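Local coordinates for uncharacterized protein (Porphyromonas gingivalis, PDB 1ZBS) that is of unknown function but is probably an ATP-dependent N-acetylglucosamine kinase of the ASKHA superfamily, at residues 51-54 and 55-58; 80-83 and 84-87; 156-160 and 161-165; 181-184 and 185-189; 219-222 and 223-227. All coordinates share one frame; numbering follows the deposited sequence.

Contact 1 of 5, residues 51-54 and 55-58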
loop_
_atom_site.group_PDB
_atom_site.type_symbol
_atom_site.label_atom_id
_atom_site.label_comp_id
_atom_site.label_asym_id
_atom_site.label_seq_id
_atom_site.Cartn_x
_atom_site.Cartn_y
_atom_site.Cartn_z
ATOM N N PRO A 51 18.915 -29.186 12.627
ATOM C CA PRO A 51 18.448 -29.841 13.855
ATOM C C PRO A 51 17.116 -30.572 13.694
ATOM O O PRO A 51 16.767 -31.430 14.506
ATOM C CB PRO A 51 18.367 -28.683 14.851
ATOM C CG PRO A 51 18.051 -27.507 13.977
ATOM C CD PRO A 51 18.991 -27.725 12.811
ATOM N N ALA A 52 16.377 -30.230 12.647
ATOM C CA ALA A 52 15.084 -30.855 12.383
ATOM C C ALA A 52 15.282 -32.192 11.682
ATOM O O ALA A 52 14.623 -33.180 12.004
ATOM C CB ALA A 52 14.226 -29.931 11.521
ATOM N N ILE A 53 16.190 -32.207 10.710
ATOM C CA ILE A 53 16.507 -33.420 9.962
ATOM C C ILE A 53 17.498 -34.259 10.756
ATOM O O ILE A 53 17.395 -35.489 10.802
ATOM C CB ILE A 53 17.148 -33.089 8.588
ATOM C CG1 ILE A 53 17.910 -34.308 8.051
ATOM C CG2 ILE A 53 18.100 -31.937 8.726
ATOM C CD1 ILE A 53 18.778 -34.012 6.823
ATOM N N GLY A 54 18.456 -33.563 11.369
ATOM C CA GLY A 54 19.509 -34.186 12.156
ATOM C C GLY A 54 19.266 -35.630 12.552
ATOM O O GLY A 54 18.643 -35.906 13.580
ATOM N N GLN A 55 19.772 -36.552 11.741
ATOM C CA GLN A 55 19.591 -37.980 11.993
ATOM C C GLN A 55 19.822 -38.691 10.666
ATOM O O GLN A 55 20.757 -39.474 10.512
ATOM C CB GLN A 55 18.160 -38.258 12.470
ATOM C CG GLN A 55 18.045 -39.168 13.695
ATOM C CD GLN A 55 18.882 -40.436 13.573
ATOM O OE1 GLN A 55 20.118 -40.373 13.542
ATOM N NE2 GLN A 55 18.215 -41.594 13.509
ATOM N N LYS A 56 18.956 -38.413 9.701
ATOM C CA LYS A 56 19.099 -39.025 8.393
ATOM C C LYS A 56 19.723 -37.990 7.488
ATOM O O LYS A 56 19.471 -37.971 6.285
ATOM C CB LYS A 56 17.746 -39.433 7.837
ATOM C CG LYS A 56 16.756 -38.309 7.850
ATOM C CD LYS A 56 15.797 -38.490 8.982
ATOM C CE LYS A 56 14.794 -39.578 8.662
ATOM N NZ LYS A 56 13.717 -39.500 9.704
ATOM N N ALA A 57 20.537 -37.126 8.079
ATOM C CA ALA A 57 21.206 -36.078 7.327
ATOM C C ALA A 57 22.142 -36.666 6.281
ATOM O O ALA A 57 22.466 -36.015 5.290
ATOM C CB ALA A 57 21.985 -35.176 8.275
ATOM N N SER A 58 22.575 -37.901 6.502
ATOM C CA SER A 58 23.485 -38.558 5.572
ATOM C C SER A 58 22.729 -39.406 4.547
ATOM O O SER A 58 23.306 -39.900 3.574
ATOM C CB SER A 58 24.483 -39.413 6.354
ATOM O OG SER A 58 23.821 -40.208 7.316
#
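Helix 38-53 gives out at Ile53, and the chain bends back past the helix end so that Ala57 meets the last helical side chain. Gly54 is the first residue to leave helical backbone angles. One backbone bond ties the turn, and it is weak: Lys56 N reaches Ile53 O over 3.5 Å with an angle of 149° at the hydrogen. Apolar packing carries the rest. Ile53 holds CG1 anti to the backbone N (chi1 160°) and keeps the chain extended at chi2 (-170°), which carries CD1 forward across the turn to Ala57. There the methyl approaches the CB of Ala57, Ile53 CD1 to Ala57 CB 3.7 Å, and presses still closer to the backbone, with Ile53 CD1 only 3.2 Å from Ala57 CA, tighter than usual carbon contact. The segment belongs to the link that leads from helix 38-53 into strand 62-67, a strand of the mixed five-stranded sheet in the ASKHA-type domain that begins the chain. Lys56 bends at chi2 and chi3 and lays its CG near the side of Ile53, Lys56 CG to Ile53 CG1 4.2 Å. Lys56 CD passes 3.9 Å from Ile53 O. Outside the two segments, Ile53 is buried against Phe26 of strand 21-29, Ile16 of strand 11-18 and Ile60, while Lys56 also lies on Ile16 and Met1.

Contact 2 of 5, residues 80-83 and 84-87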
loop_
_atom_site.group_PDB
_atom_site.type_symbol
_atom_site.label_atom_id
_atom_site.label_comp_id
_atom_site.label_asym_id
_atom_site.label_seq_id
_atom_site.Cartn_x
_atom_site.Cartn_y
_atom_site.Cartn_z
ATOM N N GLU A 80 24.311 -22.769 -2.605
ATOM C CA GLU A 80 25.608 -22.877 -1.945
ATOM C C GLU A 80 25.442 -23.085 -0.448
ATOM O O GLU A 80 26.157 -23.885 0.157
ATOM C CB GLU A 80 26.441 -21.620 -2.191
ATOM C CG GLU A 80 26.821 -21.408 -3.642
ATOM C CD GLU A 80 27.716 -20.201 -3.832
ATOM O OE1 GLU A 80 28.787 -20.154 -3.187
ATOM O OE2 GLU A 80 27.350 -19.300 -4.622
ATOM N N ALA A 81 24.499 -22.356 0.143
ATOM C CA ALA A 81 24.214 -22.449 1.572
ATOM C C ALA A 81 23.714 -23.846 1.918
ATOM O O ALA A 81 24.153 -24.446 2.899
ATOM C CB ALA A 81 23.165 -21.408 1.961
ATOM N N LEU A 82 22.784 -24.349 1.113
ATOM C CA LEU A 82 22.225 -25.684 1.315
ATOM C C LEU A 82 23.319 -26.720 1.117
ATOM O O LEU A 82 23.455 -27.655 1.904
ATOM C CB LEU A 82 21.098 -25.950 0.316
ATOM C CG LEU A 82 19.749 -25.263 0.555
ATOM C CD1 LEU A 82 18.913 -25.341 -0.712
ATOM C CD2 LEU A 82 19.029 -25.919 1.726
ATOM N N ASP A 83 24.102 -26.544 0.060
ATOM C CA ASP A 83 25.176 -27.473 -0.231
ATOM C C ASP A 83 26.178 -27.560 0.927
ATOM O O ASP A 83 26.852 -28.575 1.091
ATOM C CB ASP A 83 25.876 -27.073 -1.533
ATOM C CG ASP A 83 26.843 -28.134 -2.022
ATOM O OD1 ASP A 83 27.987 -28.164 -1.519
ATOM O OD2 ASP A 83 26.452 -28.943 -2.899
ATOM N N SER A 84 26.272 -26.504 1.732
ATOM C CA SER A 84 27.178 -26.508 2.874
ATOM C C SER A 84 26.483 -27.193 4.048
ATOM O O SER A 84 27.129 -27.662 4.988
ATOM C CB SER A 84 27.584 -25.080 3.253
ATOM O OG SER A 84 28.426 -24.511 2.259
HETATM N N MSE A 85 25.159 -27.252 3.991
HETATM C CA MSE A 85 24.396 -27.915 5.037
HETATM C C MSE A 85 24.638 -29.417 4.892
HETATM O O MSE A 85 25.005 -30.088 5.854
HETATM C CB MSE A 85 22.908 -27.590 4.894
HETATM C CG MSE A 85 22.028 -28.323 5.887
HETATM SE SE MSE A 85 20.255 -27.577 5.975
HETATM C CE MSE A 85 19.461 -28.476 4.458
ATOM N N LEU A 86 24.423 -29.936 3.687
ATOM C CA LEU A 86 24.665 -31.348 3.405
ATOM C C LEU A 86 25.688 -31.385 2.277
ATOM O O LEU A 86 25.331 -31.483 1.100
ATOM C CB LEU A 86 23.388 -32.077 2.969
ATOM C CG LEU A 86 22.218 -32.293 3.936
ATOM C CD1 LEU A 86 22.729 -32.379 5.362
ATOM C CD2 LEU A 86 21.212 -31.166 3.790
ATOM N N PRO A 87 26.981 -31.288 2.632
ATOM C CA PRO A 87 28.109 -31.300 1.692
ATOM C C PRO A 87 28.244 -32.608 0.929
ATOM O O PRO A 87 28.922 -32.674 -0.104
ATOM C CB PRO A 87 29.307 -31.016 2.595
ATOM C CG PRO A 87 28.900 -31.641 3.896
ATOM C CD PRO A 87 27.461 -31.200 4.026
#
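Leu82 overlaps Met85, a selenomethionine, along one flank of the last turn of helix 75-85: the two side chains run side by side in the same direction and meet through their end carbons, Leu82 CD2 to Met85 CE 3.8 Å. Met85 starts out extended through chi1 and chi2, then bends at chi3 (83°), which brings CE round to the leucine methyl. Ser84 turns back along the helix instead. Its OG donates to Glu80 O at 3.2 Å from a position tilted 27° out of the carbonyl plane, and Ser84 N adds a weak bond to the same oxygen. Bonding along the backbone is loose here, as Met85 N reaches both Ala81 O and Leu82 O weakly. The turn closes more firmly with Leu86 N to Leu82 O, 3.1 Å and 162° at the hydrogen. Past it, the CA of Pro87 makes a C-H...O contact with Asp83 O, 3.1 Å from CA to O. Helix 75-85 is the crossover of a beta-alpha-beta unit between strands 62-67 and 91-95. Leu82 packs on Ile92 of strand 91-95, Met85 on Val49 and Leu50 of helix 38-53, and Glu80 is salt-bridged to Arg38. The chemistry is thus divided: buried apolar groups fasten the helix to sheet and neighbouring helix, while a serine hydroxyl supplements the weak backbone bonding of the last turn.

Contact 3 of 5, residues 156-160 and 161-165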
loop_
_atom_site.group_PDB
_atom_site.type_symbol
_atom_site.label_atom_id
_atom_site.label_comp_id
_atom_site.label_asym_id
_atom_site.label_seq_id
_atom_site.Cartn_x
_atom_site.Cartn_y
_atom_site.Cartn_z
ATOM N N GLY A 156 -9.406 -1.018 5.970
ATOM C CA GLY A 156 -9.639 0.314 5.434
ATOM C C GLY A 156 -11.117 0.661 5.513
ATOM O O GLY A 156 -11.508 1.649 6.138
ATOM N N SER A 157 -11.949 -0.163 4.886
ATOM C CA SER A 157 -13.384 0.077 4.899
ATOM C C SER A 157 -13.945 -0.019 6.314
ATOM O O SER A 157 -14.857 0.715 6.690
ATOM C CB SER A 157 -14.086 -0.937 4.006
ATOM O OG SER A 157 -13.786 -2.238 4.457
ATOM N N LEU A 158 -13.406 -0.938 7.101
ATOM C CA LEU A 158 -13.866 -1.105 8.475
ATOM C C LEU A 158 -13.651 0.198 9.260
ATOM O O LEU A 158 -14.557 0.706 9.920
ATOM C CB LEU A 158 -13.083 -2.241 9.124
ATOM C CG LEU A 158 -13.394 -2.629 10.560
ATOM C CD1 LEU A 158 -14.604 -3.552 10.595
ATOM C CD2 LEU A 158 -12.185 -3.331 11.140
ATOM N N LEU A 159 -12.442 0.732 9.171
ATOM C CA LEU A 159 -12.078 1.954 9.866
ATOM C C LEU A 159 -12.864 3.167 9.381
ATOM O O LEU A 159 -13.045 4.130 10.124
ATOM C CB LEU A 159 -10.579 2.197 9.706
ATOM C CG LEU A 159 -9.690 2.017 10.938
ATOM C CD1 LEU A 159 -10.340 1.110 11.978
ATOM C CD2 LEU A 159 -8.349 1.475 10.483
ATOM N N LYS A 160 -13.351 3.113 8.148
ATOM C CA LYS A 160 -14.107 4.227 7.604
ATOM C C LYS A 160 -15.615 4.015 7.582
ATOM O O LYS A 160 -16.332 4.573 6.746
ATOM C CB LYS A 160 -13.571 4.576 6.221
ATOM C CG LYS A 160 -12.094 4.922 6.290
ATOM C CD LYS A 160 -11.722 6.079 5.407
ATOM C CE LYS A 160 -10.240 6.349 5.544
ATOM N NZ LYS A 160 -9.774 7.461 4.651
ATOM N N GLY A 161 -16.084 3.196 8.519
ATOM C CA GLY A 161 -17.500 2.933 8.659
ATOM C C GLY A 161 -18.235 2.340 7.480
ATOM O O GLY A 161 -19.404 2.654 7.267
ATOM N N GLN A 162 -17.585 1.480 6.709
ATOM C CA GLN A 162 -18.276 0.888 5.574
ATOM C C GLN A 162 -18.818 -0.496 5.921
ATOM O O GLN A 162 -19.446 -1.154 5.090
ATOM C CB GLN A 162 -17.342 0.816 4.364
ATOM C CG GLN A 162 -16.826 2.180 3.931
ATOM C CD GLN A 162 -17.950 3.185 3.699
ATOM O OE1 GLN A 162 -18.001 4.236 4.343
ATOM N NE2 GLN A 162 -18.852 2.865 2.784
HETATM N N MSE A 163 -18.583 -0.927 7.156
HETATM C CA MSE A 163 -19.054 -2.226 7.626
HETATM C C MSE A 163 -20.208 -2.041 8.628
HETATM O O MSE A 163 -20.430 -0.942 9.132
HETATM C CB MSE A 163 -17.898 -2.990 8.289
HETATM C CG MSE A 163 -16.746 -3.376 7.353
HETATM SE SE MSE A 163 -17.174 -4.837 6.131
HETATM C CE MSE A 163 -16.553 -4.073 4.460
ATOM N N PRO A 164 -20.968 -3.113 8.923
ATOM C CA PRO A 164 -22.076 -2.976 9.877
ATOM C C PRO A 164 -21.603 -2.386 11.206
ATOM O O PRO A 164 -20.429 -2.504 11.558
ATOM C CB PRO A 164 -22.579 -4.409 10.018
ATOM C CG PRO A 164 -22.355 -4.959 8.645
ATOM C CD PRO A 164 -20.948 -4.467 8.345
ATOM N N GLU A 165 -22.516 -1.746 11.934
ATOM C CA GLU A 165 -22.198 -1.127 13.221
ATOM C C GLU A 165 -21.706 -2.180 14.198
ATOM O O GLU A 165 -22.300 -3.253 14.324
ATOM C CB GLU A 165 -23.441 -0.429 13.798
ATOM C CG GLU A 165 -23.192 0.577 14.951
ATOM C CD GLU A 165 -22.815 -0.073 16.290
ATOM O OE1 GLU A 165 -23.539 -0.982 16.757
ATOM O OE2 GLU A 165 -21.799 0.349 16.885
HETATM O O HOH W 1 -17.272 -0.038 9.482
#
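Helix 147-159 closes in a Schellman motif, with Gln162 N bonded to Ser157 O (2.8 Å, 162° at the hydrogen) and Gly161 N to Leu158 O (3.2 Å); Gly161 is the C-prime residue with positive phi. The second bond comes in from above the carbonyl plane, 62° out of it. Leu158 O is also reached by a water, which donates to it at 2.8 Å and accepts from Met163 N at 2.8 Å, joining the chain after the turn to the helix end. Met163, a selenomethionine, folds back on the helix by bending at chi2 and chi3. It crosses Leu158 at about a right angle, Met163 CG to Leu158 CD1 3.9 Å, and Met163 CE lies 3.3 Å from Ser157 OG. That hydroxyl is bonded back to Phe154 O and Leu153 O. The CB atoms of Ser157 and Gln162 meet at 3.7 Å. Across the dimer interface Lys160 NZ is held by Glu144, Asn227 and Pro136 O of the second subunit. Within its own chain the helix end is flanked by two further helices: Leu158 packs on helix 167-174, and Met163 on Ala211 and Val212 of helix 210-229.

Contact 4 of 5, residues 181-184 and 185-189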
loop_
_atom_site.group_PDB
_atom_site.type_symbol
_atom_site.label_atom_id
_atom_site.label_comp_id
_atom_site.label_asym_id
_atom_site.label_seq_id
_atom_site.Cartn_x
_atom_site.Cartn_y
_atom_site.Cartn_z
ATOM N N ASP A 181 -2.403 2.246 16.248
ATOM C CA ASP A 181 -1.499 1.080 16.224
ATOM C C ASP A 181 -1.446 0.495 14.803
ATOM O O ASP A 181 -0.382 0.084 14.329
ATOM C CB ASP A 181 -1.945 -0.027 17.199
ATOM C CG ASP A 181 -1.929 0.418 18.653
ATOM O OD1 ASP A 181 -0.998 1.148 19.050
ATOM O OD2 ASP A 181 -2.848 0.020 19.407
ATOM N N ILE A 182 -2.593 0.457 14.133
ATOM C CA ILE A 182 -2.647 -0.068 12.775
ATOM C C ILE A 182 -1.755 0.780 11.854
ATOM O O ILE A 182 -0.960 0.238 11.077
ATOM C CB ILE A 182 -4.116 -0.127 12.281
ATOM C CG1 ILE A 182 -4.880 -1.142 13.141
ATOM C CG2 ILE A 182 -4.184 -0.525 10.811
ATOM C CD1 ILE A 182 -6.350 -1.256 12.853
ATOM N N ILE A 183 -1.847 2.102 11.968
ATOM C CA ILE A 183 -1.021 2.991 11.150
ATOM C C ILE A 183 0.459 2.732 11.423
ATOM O O ILE A 183 1.269 2.630 10.498
ATOM C CB ILE A 183 -1.323 4.478 11.444
ATOM C CG1 ILE A 183 -2.743 4.811 11.001
ATOM C CG2 ILE A 183 -0.339 5.380 10.702
ATOM C CD1 ILE A 183 -2.999 4.519 9.548
ATOM N N GLU A 184 0.803 2.630 12.703
ATOM C CA GLU A 184 2.180 2.368 13.112
ATOM C C GLU A 184 2.702 1.054 12.492
ATOM O O GLU A 184 3.767 1.041 11.868
ATOM C CB GLU A 184 2.264 2.333 14.656
ATOM C CG GLU A 184 3.570 1.757 15.238
ATOM C CD GLU A 184 3.576 1.679 16.765
ATOM O OE1 GLU A 184 2.526 1.318 17.366
ATOM O OE2 GLU A 184 4.641 1.952 17.385
ATOM N N SER A 185 1.943 -0.032 12.616
ATOM C CA SER A 185 2.375 -1.327 12.067
ATOM C C SER A 185 2.442 -1.353 10.542
ATOM O O SER A 185 3.340 -1.957 9.959
ATOM C CB SER A 185 1.442 -2.449 12.534
ATOM O OG SER A 185 1.430 -2.539 13.946
ATOM N N VAL A 186 1.483 -0.702 9.901
ATOM C CA VAL A 186 1.438 -0.657 8.454
ATOM C C VAL A 186 2.515 0.224 7.830
ATOM O O VAL A 186 3.154 -0.167 6.852
ATOM C CB VAL A 186 0.049 -0.180 7.975
ATOM C CG1 VAL A 186 0.071 0.117 6.486
ATOM C CG2 VAL A 186 -0.993 -1.253 8.268
ATOM N N TYR A 187 2.749 1.395 8.410
ATOM C CA TYR A 187 3.722 2.327 7.843
ATOM C C TYR A 187 5.099 2.433 8.497
ATOM O O TYR A 187 6.032 2.900 7.856
ATOM C CB TYR A 187 3.084 3.720 7.788
ATOM C CG TYR A 187 1.774 3.759 7.028
ATOM C CD1 TYR A 187 1.751 3.975 5.648
ATOM C CD2 TYR A 187 0.555 3.587 7.692
ATOM C CE1 TYR A 187 0.545 4.021 4.950
ATOM C CE2 TYR A 187 -0.655 3.633 7.004
ATOM C CZ TYR A 187 -0.650 3.851 5.631
ATOM O OH TYR A 187 -1.836 3.897 4.931
ATOM N N ARG A 188 5.241 1.998 9.747
ATOM C CA ARG A 188 6.530 2.121 10.431
ATOM C C ARG A 188 7.057 0.843 11.084
ATOM O O ARG A 188 7.934 0.885 11.948
ATOM C CB ARG A 188 6.448 3.225 11.494
ATOM C CG ARG A 188 6.920 4.593 11.023
ATOM C CD ARG A 188 5.788 5.620 10.955
ATOM N NE ARG A 188 4.939 5.613 12.152
ATOM C CZ ARG A 188 3.772 6.253 12.236
ATOM N NH1 ARG A 188 3.052 6.183 13.353
ATOM N NH2 ARG A 188 3.327 6.962 11.202
ATOM N N LYS A 189 6.523 -0.290 10.660
ATOM C CA LYS A 189 6.923 -1.574 11.202
ATOM C C LYS A 189 7.325 -2.472 10.046
ATOM O O LYS A 189 6.808 -2.341 8.945
ATOM C CB LYS A 189 5.746 -2.204 11.937
ATOM C CG LYS A 189 6.008 -2.553 13.376
ATOM C CD LYS A 189 6.235 -1.319 14.214
ATOM C CE LYS A 189 6.473 -1.711 15.665
ATOM N NZ LYS A 189 6.665 -0.530 16.546
#
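Ile183 packs against the ring of Tyr187 one turn further along helix 179-188, with Ile183 CD1 3.6 Å from Tyr187 CE2 and Ile183 CG2 equally near Tyr187 CD2. The two side chains cross obliquely, and Ile183 O lies at the ring edge, near the ring plane. A methyl of Val186, CG1, covers one face of the ring towards its rim. Also one turn apart, Ile182 and Val186 run alongside each other and meet loosely, CG2 to CG2 4.1 Å. Glu184 swings CG to the far side of its amide nitrogen (chi1 167°), beginning an extended chain that carries OE2 to Lys189 NZ at 3.3 Å in a salt bridge whose hydrogen bond is weak. The Arg188 guanidinium doubles back through bends at chi2 and chi3 to lie over Glu184, with Glu184 N over one of its faces, and Arg188 NH2 comes 4.0 Å from Ile183 CG2.

These groups are spaced by a regular alpha-helix, in which the amides of residues 185 to 188 each bond to the carbonyl four residues earlier. Asp181 O takes two donors, Ser185 N at 2.9 Å and Ser185 OG at 3.2 Å, the hydroxyl standing above the carbonyl plane. Further out, the helix lies in the dimer interface: Tyr187 OH bonds to Leu137 O and to the amides of Ile140 and Leu141 of the second subunit, and Leu141 of that subunit also packs on Ile182, Ile183 and Val186. Within the chain, Ile182 rests on Ile155 and Leu159 of helix 147-159, and Val186 on Phe195 and Leu196 of helix 192-197.

Contact 5 of 5, residues 219-222 and 223-227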
loop_
_atom_site.group_PDB
_atom_site.type_symbol
_atom_site.label_atom_id
_atom_site.label_comp_id
_atom_site.label_asym_id
_atom_site.label_seq_id
_atom_site.Cartn_x
_atom_site.Cartn_y
_atom_site.Cartn_z
ATOM N N SER A 219 -12.157 -8.935 -4.844
ATOM C CA SER A 219 -10.717 -9.058 -4.897
ATOM C C SER A 219 -10.316 -10.294 -5.696
ATOM O O SER A 219 -9.379 -10.244 -6.494
ATOM C CB SER A 219 -10.134 -9.127 -3.491
ATOM O OG SER A 219 -8.732 -8.914 -3.550
ATOM N N PHE A 220 -11.024 -11.401 -5.482
ATOM C CA PHE A 220 -10.734 -12.632 -6.213
ATOM C C PHE A 220 -11.020 -12.412 -7.697
ATOM O O PHE A 220 -10.276 -12.882 -8.556
ATOM C CB PHE A 220 -11.589 -13.803 -5.706
ATOM C CG PHE A 220 -11.136 -14.375 -4.383
ATOM C CD1 PHE A 220 -9.967 -13.931 -3.766
ATOM C CD2 PHE A 220 -11.879 -15.377 -3.764
ATOM C CE1 PHE A 220 -9.554 -14.471 -2.546
ATOM C CE2 PHE A 220 -11.478 -15.921 -2.550
ATOM C CZ PHE A 220 -10.305 -15.469 -1.938
ATOM N N ASP A 221 -12.100 -11.696 -7.998
ATOM C CA ASP A 221 -12.458 -11.436 -9.387
ATOM C C ASP A 221 -11.337 -10.611 -10.025
ATOM O O ASP A 221 -10.907 -10.891 -11.146
ATOM C CB ASP A 221 -13.792 -10.675 -9.466
ATOM C CG ASP A 221 -14.318 -10.565 -10.888
ATOM O OD1 ASP A 221 -14.610 -11.618 -11.503
ATOM O OD2 ASP A 221 -14.434 -9.428 -11.397
ATOM N N ASP A 222 -10.872 -9.609 -9.283
ATOM C CA ASP A 222 -9.796 -8.727 -9.706
ATOM C C ASP A 222 -8.541 -9.523 -10.009
ATOM O O ASP A 222 -7.812 -9.222 -10.955
ATOM C CB ASP A 222 -9.459 -7.725 -8.600
ATOM C CG ASP A 222 -9.876 -6.323 -8.940
ATOM O OD1 ASP A 222 -10.962 -5.898 -8.486
ATOM O OD2 ASP A 222 -9.113 -5.645 -9.669
ATOM N N PHE A 223 -8.268 -10.518 -9.171
ATOM C CA PHE A 223 -7.094 -11.347 -9.381
ATOM C C PHE A 223 -7.197 -12.067 -10.721
ATOM O O PHE A 223 -6.237 -12.080 -11.497
ATOM C CB PHE A 223 -6.920 -12.366 -8.251
ATOM C CG PHE A 223 -5.895 -13.427 -8.555
ATOM C CD1 PHE A 223 -6.286 -14.648 -9.096
ATOM C CD2 PHE A 223 -4.540 -13.190 -8.344
ATOM C CE1 PHE A 223 -5.337 -15.614 -9.436
ATOM C CE2 PHE A 223 -3.579 -14.147 -8.679
ATOM C CZ PHE A 223 -3.978 -15.366 -9.226
ATOM N N LEU A 224 -8.354 -12.652 -11.006
ATOM C CA LEU A 224 -8.526 -13.366 -12.271
ATOM C C LEU A 224 -8.346 -12.428 -13.454
ATOM O O LEU A 224 -7.575 -12.705 -14.379
ATOM C CB LEU A 224 -9.912 -14.009 -12.338
ATOM C CG LEU A 224 -10.113 -15.126 -11.318
ATOM C CD1 LEU A 224 -11.559 -15.601 -11.340
ATOM C CD2 LEU A 224 -9.158 -16.266 -11.638
ATOM N N VAL A 225 -9.058 -11.309 -13.407
ATOM C CA VAL A 225 -8.996 -10.320 -14.466
ATOM C C VAL A 225 -7.570 -9.888 -14.821
ATOM O O VAL A 225 -7.139 -10.035 -15.964
ATOM C CB VAL A 225 -9.808 -9.061 -14.086
ATOM C CG1 VAL A 225 -9.684 -8.009 -15.186
ATOM C CG2 VAL A 225 -11.280 -9.431 -13.879
ATOM N N ARG A 226 -6.839 -9.373 -13.838
ATOM C CA ARG A 226 -5.482 -8.878 -14.063
ATOM C C ARG A 226 -4.364 -9.906 -13.983
ATOM O O ARG A 226 -3.194 -9.563 -14.168
ATOM C CB ARG A 226 -5.188 -7.770 -13.064
ATOM C CG ARG A 226 -6.322 -6.781 -12.935
ATOM C CD ARG A 226 -6.382 -6.237 -11.528
ATOM N NE ARG A 226 -5.313 -5.293 -11.243
ATOM C CZ ARG A 226 -5.453 -3.970 -11.313
ATOM N NH1 ARG A 226 -6.619 -3.443 -11.662
ATOM N NH2 ARG A 226 -4.438 -3.173 -11.004
ATOM N N ASN A 227 -4.699 -11.163 -13.709
ATOM C CA ASN A 227 -3.653 -12.174 -13.585
ATOM C C ASN A 227 -3.864 -13.453 -14.393
ATOM O O ASN A 227 -2.895 -14.130 -14.739
ATOM C CB ASN A 227 -3.454 -12.534 -12.098
ATOM C CG ASN A 227 -3.011 -11.340 -11.256
ATOM O OD1 ASN A 227 -1.845 -10.955 -11.275
ATOM N ND2 ASN A 227 -3.947 -10.747 -10.518
#
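Asp222 and Arg226 stand side by side on helix 210-229, pointing the same way, with their carboxylate and guanidinium planes turned 50° apart. Asp222 OD2 comes closest to the aliphatic part of the arginine, 3.4 Å from Arg226 CD. The charged pair itself is a long salt bridge, Asp222 OD2 to Arg226 NH1 3.9 Å, and the oxygen lies well out of the guanidinium plane, so charge attraction alone acts between them and no N-H is aimed at the acid. The arginine's firmer partner is Glu144, which takes its NE, and the negative field of the two acids would probably steady the guanidinium's positive charge. Asp221 and Val225 instead meet at a slant: Val225 CG2, set anti to its carbonyl carbon, lies 3.1 Å from Asp221 O and 4.0 Å from Asp221 OD2, whose salt bridge goes to Arg259.

The frame is an alpha-helix with a wider pi-type turn at residues 225 to 227. The amides of Val225 and Arg226 still make straight four-residue bonds, Val225 N to Asp221 O at 3.0 Å and 176°, Arg226 N to Asp222 O at 3.0 Å. Phe223 turns CG away from its own amide nitrogen and carries its ring away from the preceding turn to Phe240 of strand 238-241, while Phe223 CB stays 3.4 Å from Phe220 O. Leu224 CG lies 3.6 Å from Phe220 O, and the side chain packs on Leu238 of that strand and Val255 of helix 249-258. Val225 also packs on Gln162 of the second subunit.

In the fold
The five contacts follow one another along the chain, which holds two five-stranded mixed sheets of order 3-2-1-4-5, the paired-domain plan of the ASKHA fold. Contacts 1 and 2, at the ends of helices 38-53 and 75-85, lie against the first; their centres are 13 Å apart and they touch through Ala57 O and Leu86 CD1, 3.6 Å. Their centres lie about 37 to 50 Å from the other three. Contact 5 packs on the second sheet through strand 238-241, while contacts 3 and 4, which touch each other, lie among helices of that half. Contacts 3, 4 and 5 reach the second subunit and contacts 1 and 2 do not, consistent with a dimer interface formed by the second half.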